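Local coordinates for protelomerase (Agrobacterium tumefaciens, PDB 4F41), which probably acts as a telomere resolvase, cutting replicated telomere DNA and rejoining the strands into closed hairpin ends, at residues A[133-138]-A[207-212]; A[177-182]-A[197-202]; A[263-268]-A[302-307]. The protein carries 1 engineered substitution. One frame throughout, in Å; residues are numbered along the deposited sequence.

Interaction 1 (A[133-138]-A[207-212])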
loop_
_atom_site.group_PDB
_atom_site.type_symbol
_atom_site.label_atom_id
_atom_site.label_comp_id
_atom_site.label_asym_id
_atom_site.label_seq_id
_atom_site.Cartn_x
_atom_site.Cartn_y
_atom_site.Cartn_z
ATOM N N ASP A 133 16.581 -1.833 15.845
ATOM C CA ASP A 133 16.284 -1.991 17.263
ATOM C C ASP A 133 14.837 -2.425 17.471
ATOM O O ASP A 133 14.507 -3.055 18.476
ATOM C CB ASP A 133 16.556 -0.688 18.019
ATOM C CG ASP A 133 17.995 -0.229 17.889
ATOM O OD1 ASP A 133 18.873 -1.083 17.644
ATOM O OD2 ASP A 133 18.249 0.985 18.035
ATOM N N CYS A 134 13.976 -2.084 16.518
ATOM C CA CYS A 134 12.568 -2.455 16.591
ATOM C C CYS A 134 12.366 -3.952 16.374
ATOM O O CYS A 134 11.327 -4.504 16.735
ATOM C CB CYS A 134 11.747 -1.659 15.573
ATOM S SG CYS A 134 11.586 0.100 15.953
ATOM N N LEU A 135 13.361 -4.607 15.784
ATOM C CA LEU A 135 13.284 -6.043 15.535
ATOM C C LEU A 135 13.464 -6.855 16.815
ATOM O O LEU A 135 13.081 -8.024 16.873
ATOM C CB LEU A 135 14.313 -6.483 14.491
ATOM C CG LEU A 135 14.003 -6.182 13.025
ATOM C CD1 LEU A 135 14.745 -7.151 12.113
ATOM C CD2 LEU A 135 12.507 -6.231 12.762
ATOM N N LYS A 136 14.054 -6.237 17.834
ATOM C CA LYS A 136 14.278 -6.912 19.109
ATOM C C LYS A 136 13.248 -6.528 20.170
ATOM O O LYS A 136 13.356 -6.937 21.325
ATOM C CB LYS A 136 15.696 -6.650 19.627
ATOM C CG LYS A 136 16.684 -7.771 19.336
ATOM C CD LYS A 136 17.454 -7.546 18.043
ATOM C CE LYS A 136 18.626 -6.599 18.256
ATOM N NZ LYS A 136 19.534 -6.549 17.074
ATOM N N SER A 137 12.250 -5.744 19.774
ATOM C CA SER A 137 11.190 -5.347 20.695
ATOM C C SER A 137 10.194 -6.485 20.889
ATOM O O SER A 137 10.119 -7.401 20.070
ATOM C CB SER A 137 10.468 -4.100 20.184
ATOM O OG SER A 137 9.452 -3.696 21.081
ATOM N N SER A 138 9.433 -6.424 21.977
ATOM C CA SER A 138 8.419 -7.434 22.257
ATOM C C SER A 138 7.054 -6.979 21.751
ATOM O O SER A 138 6.132 -7.782 21.614
ATOM C CB SER A 138 8.356 -7.736 23.755
ATOM O OG SER A 138 7.994 -6.582 24.494
ATOM N N GLU A 207 18.901 -13.923 9.643
ATOM C CA GLU A 207 18.486 -14.631 10.851
ATOM C C GLU A 207 17.663 -13.742 11.781
ATOM O O GLU A 207 16.656 -14.180 12.342
ATOM C CB GLU A 207 19.704 -15.184 11.600
ATOM C CG GLU A 207 20.579 -16.128 10.782
ATOM C CD GLU A 207 21.604 -15.395 9.936
ATOM O OE1 GLU A 207 22.197 -16.027 9.037
ATOM O OE2 GLU A 207 21.821 -14.187 10.174
ATOM N N THR A 208 18.095 -12.494 11.931
ATOM C CA THR A 208 17.410 -11.537 12.793
ATOM C C THR A 208 16.011 -11.221 12.271
ATOM O O THR A 208 15.046 -11.191 13.037
ATOM C CB THR A 208 18.211 -10.227 12.926
ATOM O OG1 THR A 208 19.530 -10.517 13.403
ATOM C CG2 THR A 208 17.526 -9.275 13.895
ATOM N N VAL A 209 15.910 -10.987 10.966
ATOM C CA VAL A 209 14.628 -10.706 10.327
ATOM C C VAL A 209 13.660 -11.876 10.481
ATOM O O VAL A 209 12.513 -11.694 10.893
ATOM C CB VAL A 209 14.806 -10.383 8.827
ATOM C CG1 VAL A 209 13.475 -10.467 8.094
ATOM C CG2 VAL A 209 15.432 -9.010 8.650
ATOM N N LEU A 210 14.134 -13.074 10.154
ATOM C CA LEU A 210 13.309 -14.275 10.244
ATOM C C LEU A 210 12.858 -14.548 11.678
ATOM O O LEU A 210 11.708 -14.924 11.916
ATOM C CB LEU A 210 14.060 -15.484 9.685
ATOM C CG LEU A 210 14.495 -15.375 8.222
ATOM C CD1 LEU A 210 15.245 -16.624 7.788
ATOM C CD2 LEU A 210 13.297 -15.120 7.321
ATOM N N ALA A 211 13.768 -14.354 12.630
ATOM C CA ALA A 211 13.445 -14.543 14.041
ATOM C C ALA A 211 12.393 -13.540 14.505
ATOM O O ALA A 211 11.425 -13.905 15.175
ATOM C CB ALA A 211 14.700 -14.431 14.893
ATOM N N ALA A 212 12.590 -12.277 14.140
ATOM C CA ALA A 212 11.665 -11.212 14.513
ATOM C C ALA A 212 10.278 -11.449 13.924
ATOM O O ALA A 212 9.265 -11.219 14.587
ATOM C CB ALA A 212 12.206 -9.859 14.076
#
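L135 meets the helix at 207-212 with its two methyls parted by its torsions: chi1 of -77° keeps CG beside the backbone N, and chi2 of -156° spreads CD1 and CD2 onto different residues. CD1 approaches the first turn of the segment, 3.9 Å from T208 CG2 and 4.0 Å from V209 CG2, while CD2 lies 3.9 Å from A212 CB. T208 turns its methyl rather than its hydroxyl to the leucine, because chi1 of -56° sets CG2 opposite the backbone N. The backbone joins in as well: the carbonyl oxygen of L135 rests 3.5 Å from A212 CB. At the margin K136 touches loosely, CD 4.5 Å from T208 CG2. The contact ties the loop that follows helix 124-133 to helix 206-217, within the catalytic domain. Helix 140-151 packs beside it, taking V209 against L147 and A212 against I143. Between residues 133-138 and 207-212 themselves no hydrogen bond forms, and their junction relies on the fit of methyl groups; the directional bond between loop and helix is that of S137 O with R215, about one turn further along the helix.

Interaction 2 (A[177-182]-A[197-202])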
loop_
_atom_site.group_PDB
_atom_site.type_symbol
_atom_site.label_atom_id
_atom_site.label_comp_id
_atom_site.label_asym_id
_atom_site.label_seq_id
_atom_site.Cartn_x
_atom_site.Cartn_y
_atom_site.Cartn_z
ATOM N N SER A 177 19.710 -11.803 2.103
ATOM C CA SER A 177 18.504 -11.969 1.300
ATOM C C SER A 177 17.592 -13.065 1.840
ATOM O O SER A 177 18.058 -14.108 2.299
ATOM C CB SER A 177 18.858 -12.256 -0.162
ATOM O OG SER A 177 19.469 -13.526 -0.303
ATOM N N ILE A 178 16.288 -12.814 1.783
ATOM C CA ILE A 178 15.295 -13.798 2.197
ATOM C C ILE A 178 14.280 -13.998 1.081
ATOM O O ILE A 178 14.320 -13.305 0.066
ATOM C CB ILE A 178 14.551 -13.357 3.473
ATOM C CG1 ILE A 178 13.707 -12.110 3.198
ATOM C CG2 ILE A 178 15.533 -13.105 4.609
ATOM C CD1 ILE A 178 12.944 -11.612 4.406
ATOM N N LEU A 179 13.372 -14.949 1.264
ATOM C CA LEU A 179 12.305 -15.170 0.296
ATOM C C LEU A 179 11.009 -14.537 0.788
ATOM O O LEU A 179 10.695 -14.593 1.977
ATOM C CB LEU A 179 12.107 -16.663 0.033
ATOM C CG LEU A 179 13.311 -17.418 -0.534
ATOM C CD1 LEU A 179 12.937 -18.855 -0.866
ATOM C CD2 LEU A 179 13.867 -16.706 -1.757
ATOM N N PHE A 180 10.261 -13.934 -0.129
ATOM C CA PHE A 180 9.029 -13.242 0.230
ATOM C C PHE A 180 7.831 -13.723 -0.580
ATOM O O PHE A 180 7.926 -13.929 -1.790
ATOM C CB PHE A 180 9.200 -11.729 0.067
ATOM C CG PHE A 180 7.905 -10.965 0.088
ATOM C CD1 PHE A 180 7.188 -10.823 1.265
ATOM C CD2 PHE A 180 7.408 -10.386 -1.067
ATOM C CE1 PHE A 180 5.997 -10.122 1.288
ATOM C CE2 PHE A 180 6.218 -9.683 -1.050
ATOM C CZ PHE A 180 5.511 -9.551 0.129
ATOM N N ASN A 181 6.704 -13.899 0.102
ATOM C CA ASN A 181 5.452 -14.258 -0.553
ATOM C C ASN A 181 4.271 -13.564 0.114
ATOM O O ASN A 181 4.133 -13.590 1.337
ATOM C CB ASN A 181 5.251 -15.774 -0.549
ATOM C CG ASN A 181 3.993 -16.195 -1.285
ATOM O OD1 ASN A 181 3.999 -16.348 -2.507
ATOM N ND2 ASN A 181 2.908 -16.386 -0.545
ATOM N N GLY A 182 3.423 -12.942 -0.696
ATOM C CA GLY A 182 2.290 -12.196 -0.181
ATOM C C GLY A 182 2.284 -10.775 -0.708
ATOM O O GLY A 182 1.987 -9.830 0.023
ATOM N N THR A 197 6.719 -16.571 -4.891
ATOM C CA THR A 197 7.779 -16.422 -3.903
ATOM C C THR A 197 9.074 -15.992 -4.582
ATOM O O THR A 197 9.720 -16.785 -5.266
ATOM C CB THR A 197 8.021 -17.732 -3.130
ATOM O OG1 THR A 197 6.823 -18.111 -2.441
ATOM C CG2 THR A 197 9.146 -17.555 -2.120
ATOM N N TYR A 198 9.445 -14.730 -4.396
ATOM C CA TYR A 198 10.658 -14.197 -5.007
ATOM C C TYR A 198 11.644 -13.689 -3.958
ATOM O O TYR A 198 11.260 -13.354 -2.838
ATOM C CB TYR A 198 10.324 -13.102 -6.026
ATOM C CG TYR A 198 9.695 -11.856 -5.440
ATOM C CD1 TYR A 198 10.434 -10.690 -5.288
ATOM C CD2 TYR A 198 8.362 -11.841 -5.050
ATOM C CE1 TYR A 198 9.866 -9.546 -4.761
ATOM C CE2 TYR A 198 7.786 -10.702 -4.518
ATOM C CZ TYR A 198 8.543 -9.558 -4.375
ATOM O OH TYR A 198 7.975 -8.422 -3.848
ATOM N N GLU A 199 12.919 -13.638 -4.332
ATOM C CA GLU A 199 13.984 -13.288 -3.399
ATOM C C GLU A 199 14.156 -11.777 -3.259
ATOM O O GLU A 199 14.253 -11.056 -4.253
ATOM C CB GLU A 199 15.300 -13.931 -3.843
ATOM C CG GLU A 199 16.410 -13.875 -2.807
ATOM C CD GLU A 199 17.662 -14.600 -3.265
ATOM O OE1 GLU A 199 17.819 -14.800 -4.487
ATOM O OE2 GLU A 199 18.483 -14.973 -2.402
ATOM N N ILE A 200 14.191 -11.306 -2.015
ATOM C CA ILE A 200 14.389 -9.890 -1.727
ATOM C C ILE A 200 15.593 -9.678 -0.814
ATOM O O ILE A 200 15.906 -10.532 0.018
ATOM C CB ILE A 200 13.143 -9.264 -1.064
ATOM C CG1 ILE A 200 12.830 -9.961 0.261
ATOM C CG2 ILE A 200 11.951 -9.333 -1.998
ATOM C CD1 ILE A 200 11.723 -9.301 1.052
ATOM N N PRO A 201 16.281 -8.539 -0.975
ATOM C CA PRO A 201 17.409 -8.202 -0.103
ATOM C C PRO A 201 16.937 -7.620 1.224
ATOM O O PRO A 201 15.892 -6.972 1.281
ATOM C CB PRO A 201 18.154 -7.134 -0.904
ATOM C CG PRO A 201 17.091 -6.470 -1.702
ATOM C CD PRO A 201 16.111 -7.555 -2.060
ATOM N N VAL A 202 17.705 -7.861 2.281
ATOM C CA VAL A 202 17.417 -7.285 3.588
ATOM C C VAL A 202 18.580 -6.406 4.036
ATOM O O VAL A 202 19.708 -6.576 3.571
ATOM C CB VAL A 202 17.140 -8.373 4.640
ATOM C CG1 VAL A 202 15.735 -8.930 4.468
ATOM C CG2 VAL A 202 18.174 -9.480 4.540
#
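I178, I200 and V202 form the apolar centre of an antiparallel beta-hairpin, whose strands 177-180 and 198-201 are joined by a long loop and form one side of a small antiparallel sheet. CG1 of I178 lies 3.7 Å from CG1 of I200, and CD1 of I178 meets V202 CG1, the isoleucine and valine side chains crossing at about a right angle. Farther along the same face, the CD1 methyl of I200 comes 3.6 Å from F180 CB. There F180 and Y198 run side by side in the same direction with ring planes 86° apart; CZ and OH of the tyrosine lie at the phenylalanine edge, and F180 CD2 is 3.5 Å from Y198 CE2. Y198 OH is hydrogen-bonded to Q183, and R153 makes a cation-pi contact with F180. V209 and L210 of helix 206-217 pack on I178 at one end of this face.

Backbone bonds pair the strands. I178 and I200 exchange two N-H...O bonds, and in both the donor lies nearly in line with the C=O; F180 and Y198 exchange two more, of which the one from Y198 N to F180 O, at 3.1 Å, is the longest of the four. On the other face L179 CD2 packs 3.8 Å from E199 CB, and L179 CB meets the T197 methyl. Outermost are the polar groups. T197 OG1 gives N181 OD1 a weak hydrogen bond. S177 OG, also bonded to S174, donates to the anti side of the E199 carboxylate, reaching OE2 at 2.7 Å from 35° out of the carboxylate plane.

Interaction 3 (A[263-268]-A[302-307]). With nucleotides of chain B.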
loop_
_atom_site.group_PDB
_atom_site.type_symbol
_atom_site.label_atom_id
_atom_site.label_comp_id
_atom_site.label_asym_id
_atom_site.label_seq_id
_atom_site.Cartn_x
_atom_site.Cartn_y
_atom_site.Cartn_z
ATOM N N GLY A 263 7.343 5.561 3.636
ATOM C CA GLY A 263 8.652 6.123 3.363
ATOM C C GLY A 263 9.742 5.096 3.606
ATOM O O GLY A 263 10.699 4.999 2.833
ATOM N N LEU A 264 9.577 4.313 4.672
ATOM C CA LEU A 264 10.521 3.251 5.012
ATOM C C LEU A 264 10.740 2.295 3.845
ATOM O O LEU A 264 11.812 1.709 3.710
ATOM C CB LEU A 264 10.043 2.469 6.239
ATOM C CG LEU A 264 10.561 2.896 7.616
ATOM C CD1 LEU A 264 10.362 4.385 7.846
ATOM C CD2 LEU A 264 9.878 2.087 8.709
ATOM N N ARG A 265 9.718 2.138 3.008
ATOM C CA ARG A 265 9.852 1.341 1.798
ATOM C C ARG A 265 10.748 2.078 0.808
ATOM O O ARG A 265 11.771 1.541 0.380
ATOM C CB ARG A 265 8.477 1.042 1.194
ATOM C CG ARG A 265 8.481 0.076 0.024
ATOM C CD ARG A 265 7.060 -0.343 -0.330
ATOM N NE ARG A 265 6.989 -1.110 -1.572
ATOM C CZ ARG A 265 7.068 -2.435 -1.640
ATOM N NH1 ARG A 265 7.224 -3.148 -0.533
ATOM N NH2 ARG A 265 6.990 -3.046 -2.814
ATOM N N HIS A 266 10.374 3.313 0.474
ATOM C CA HIS A 266 11.158 4.144 -0.438
ATOM C C HIS A 266 12.637 4.079 -0.082
ATOM O O HIS A 266 13.431 3.478 -0.818
ATOM C CB HIS A 266 10.693 5.601 -0.375
ATOM C CG HIS A 266 9.385 5.853 -1.055
ATOM N ND1 HIS A 266 9.098 7.041 -1.697
ATOM C CD2 HIS A 266 8.283 5.078 -1.194
ATOM C CE1 HIS A 266 7.883 6.982 -2.206
ATOM N NE2 HIS A 266 7.365 5.802 -1.915
ATOM N N LEU A 267 12.978 4.677 1.061
ATOM C CA LEU A 267 14.321 4.621 1.626
ATOM C C LEU A 267 14.963 3.254 1.426
ATOM O O LEU A 267 16.066 3.174 0.889
ATOM C CB LEU A 267 14.302 4.987 3.113
ATOM C CG LEU A 267 15.659 5.034 3.821
ATOM C CD1 LEU A 267 16.591 6.011 3.129
ATOM C CD2 LEU A 267 15.498 5.410 5.282
ATOM N N TYR A 268 14.248 2.192 1.809
ATOM C CA TYR A 268 14.756 0.824 1.688
ATOM C C TYR A 268 15.347 0.620 0.307
ATOM O O TYR A 268 16.560 0.423 0.168
ATOM C CB TYR A 268 13.647 -0.198 1.971
ATOM C CG TYR A 268 13.865 -1.588 1.402
ATOM C CD1 TYR A 268 14.627 -2.532 2.082
ATOM C CD2 TYR A 268 13.273 -1.970 0.200
ATOM C CE1 TYR A 268 14.813 -3.806 1.567
ATOM C CE2 TYR A 268 13.457 -3.239 -0.318
ATOM C CZ TYR A 268 14.226 -4.152 0.369
ATOM O OH TYR A 268 14.412 -5.418 -0.140
ATOM N N LEU A 302 9.339 4.809 -10.641
ATOM C CA LEU A 302 9.525 6.255 -10.681
ATOM C C LEU A 302 8.953 6.932 -9.437
ATOM O O LEU A 302 9.383 8.022 -9.062
ATOM C CB LEU A 302 8.864 6.839 -11.933
ATOM C CG LEU A 302 9.693 6.981 -13.213
ATOM C CD1 LEU A 302 10.505 5.731 -13.500
ATOM C CD2 LEU A 302 8.783 7.303 -14.389
ATOM N N SER A 303 7.985 6.279 -8.804
ATOM C CA SER A 303 7.301 6.848 -7.647
ATOM C C SER A 303 8.081 6.656 -6.347
ATOM O O SER A 303 7.777 7.289 -5.336
ATOM C CB SER A 303 5.902 6.243 -7.504
ATOM O OG SER A 303 5.128 6.459 -8.672
ATOM N N TYR A 304 9.083 5.784 -6.377
ATOM C CA TYR A 304 9.842 5.454 -5.173
ATOM C C TYR A 304 11.138 6.249 -5.054
ATOM O O TYR A 304 11.767 6.272 -3.997
ATOM C CB TYR A 304 10.133 3.952 -5.119
ATOM C CG TYR A 304 8.904 3.112 -4.861
ATOM C CD1 TYR A 304 8.576 2.705 -3.576
ATOM C CD2 TYR A 304 8.066 2.735 -5.902
ATOM C CE1 TYR A 304 7.451 1.941 -3.333
ATOM C CE2 TYR A 304 6.941 1.971 -5.670
ATOM C CZ TYR A 304 6.636 1.577 -4.384
ATOM O OH TYR A 304 5.514 0.816 -4.150
ATOM N N MET A 305 11.531 6.900 -6.141
ATOM C CA MET A 305 12.741 7.710 -6.142
ATOM C C MET A 305 12.457 9.098 -5.578
ATOM O O MET A 305 12.287 10.063 -6.324
ATOM C CB MET A 305 13.314 7.800 -7.556
ATOM C CG MET A 305 13.655 6.444 -8.148
ATOM S SD MET A 305 14.184 6.509 -9.867
ATOM C CE MET A 305 14.515 4.775 -10.169
ATOM N N THR A 306 12.402 9.187 -4.254
ATOM C CA THR A 306 12.094 10.442 -3.579
ATOM C C THR A 306 13.273 10.951 -2.756
ATOM O O THR A 306 13.386 12.150 -2.500
ATOM C CB THR A 306 10.863 10.299 -2.661
ATOM O OG1 THR A 306 11.080 9.231 -1.730
ATOM C CG2 THR A 306 9.619 10.001 -3.481
ATOM N N TYR A 307 14.150 10.040 -2.345
ATOM C CA TYR A 307 15.293 10.409 -1.518
ATOM C C TYR A 307 16.620 10.293 -2.259
ATOM O O TYR A 307 16.688 9.763 -3.369
ATOM C CB TYR A 307 15.361 9.540 -0.258
ATOM C CG TYR A 307 14.080 9.474 0.538
ATOM C CD1 TYR A 307 13.521 10.616 1.093
ATOM C CD2 TYR A 307 13.441 8.260 0.756
ATOM C CE1 TYR A 307 12.352 10.554 1.828
ATOM C CE2 TYR A 307 12.274 8.188 1.489
ATOM C CZ TYR A 307 11.734 9.335 2.023
ATOM O OH TYR A 307 10.571 9.263 2.755
ATOM P P DA B 13 3.706 7.118 -3.463
ATOM O OP1 DA B 13 4.780 7.618 -2.576
ATOM O OP2 DA B 13 3.669 7.543 -4.880
ATOM O "O5'" DA B 13 3.711 5.520 -3.425
ATOM C "C5'" DA B 13 2.472 4.824 -3.484
ATOM C "C4'" DA B 13 2.560 3.608 -4.386
ATOM O "O4'" DA B 13 1.291 3.427 -5.064
ATOM C "C3'" DA B 13 3.580 3.703 -5.509
ATOM O "O3'" DA B 13 3.912 2.397 -5.952
ATOM C "C2'" DA B 13 2.783 4.449 -6.571
ATOM C "C1'" DA B 13 1.437 3.746 -6.435
ATOM N N9 DA B 13 0.297 4.560 -6.843
ATOM C C8 DA B 13 0.259 5.915 -7.028
ATOM N N7 DA B 13 -0.919 6.364 -7.398
ATOM C C5 DA B 13 -1.706 5.225 -7.459
ATOM C C6 DA B 13 -3.060 5.013 -7.790
ATOM N N6 DA B 13 -3.906 5.988 -8.140
ATOM N N1 DA B 13 -3.518 3.747 -7.747
ATOM C C2 DA B 13 -2.685 2.762 -7.400
ATOM N N3 DA B 13 -1.398 2.836 -7.069
ATOM C C4 DA B 13 -0.969 4.105 -7.119
HETATM O O HOH W 1 5.480 -1.409 -5.061
#
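H266 ND1 and T306 OG1 form the shortest sound polar bond between these segments, 3.0 Å long and nearly straight at 172°; either may be the donor. The hydroxyl comes to the edge of the imidazole, near its plane, which would help fix the ring's rotation. With CG opposite the carbonyl carbon (chi1 -74°), the ring projects from helix 263-275 toward the loop 302-307. One of its faces is covered by Y304, whose CA sits over the ring centre in a CH-pi contact, 3.9 Å from the centroid. The two side chains cross at about a right angle, ring planes 52° apart, with H266 CD2 3.4 Å from Y304 CD1.

The far edge of the imidazole faces DNA: H266 NE2 lies 3.2 Å from OP1 of DA13 of chain B. Y304 OH comes 2.9 Å from O3' of the same nucleotide, a weak and doubtful hydrogen bond, since the place of the hydroxyl is unsure. R265, extended along its length, brings NE to 3.5 Å from Y304 OH, with the hydroxyl at the edge of the guanidinium. CE2 of Y307 packs 3.6 Å from H266 CB, and its hydroxyl lies beside G263 CA; E257 takes that hydroxyl as a hydrogen-bond partner.

H266 and Y304 thus meet one sugar-phosphate, and R265 lies behind the tyrosine hydroxyl. This grouping is consistent with the cleavage site of the tyrosine-using telomere resolvases, with T306 probably orienting H266 from a second shell.

Overall arrangement
All three contacts lie within the sequence range of the catalytic domain. Along the chain, interaction 2 falls between the two segments of interaction 1, and interaction 3 follows both. Interactions 1 and 2 have centres about 16 Å apart and touch: helix 206-217 directly follows strand 198-201, and V209 packs on V202, so one helix bridges loop and sheet. Interaction 3, its centre about 18 Å from that of interaction 2, joins it through Y268 OH, which probably hydrogen-bonds to P201 O. Interactions 1 and 3, with centres about 23 Å apart, do not meet. The chain of contacts thus runs from packing whose nearest atom is about 15 Å from the DNA, through the sheet, to the helix and loop that meet the DNA.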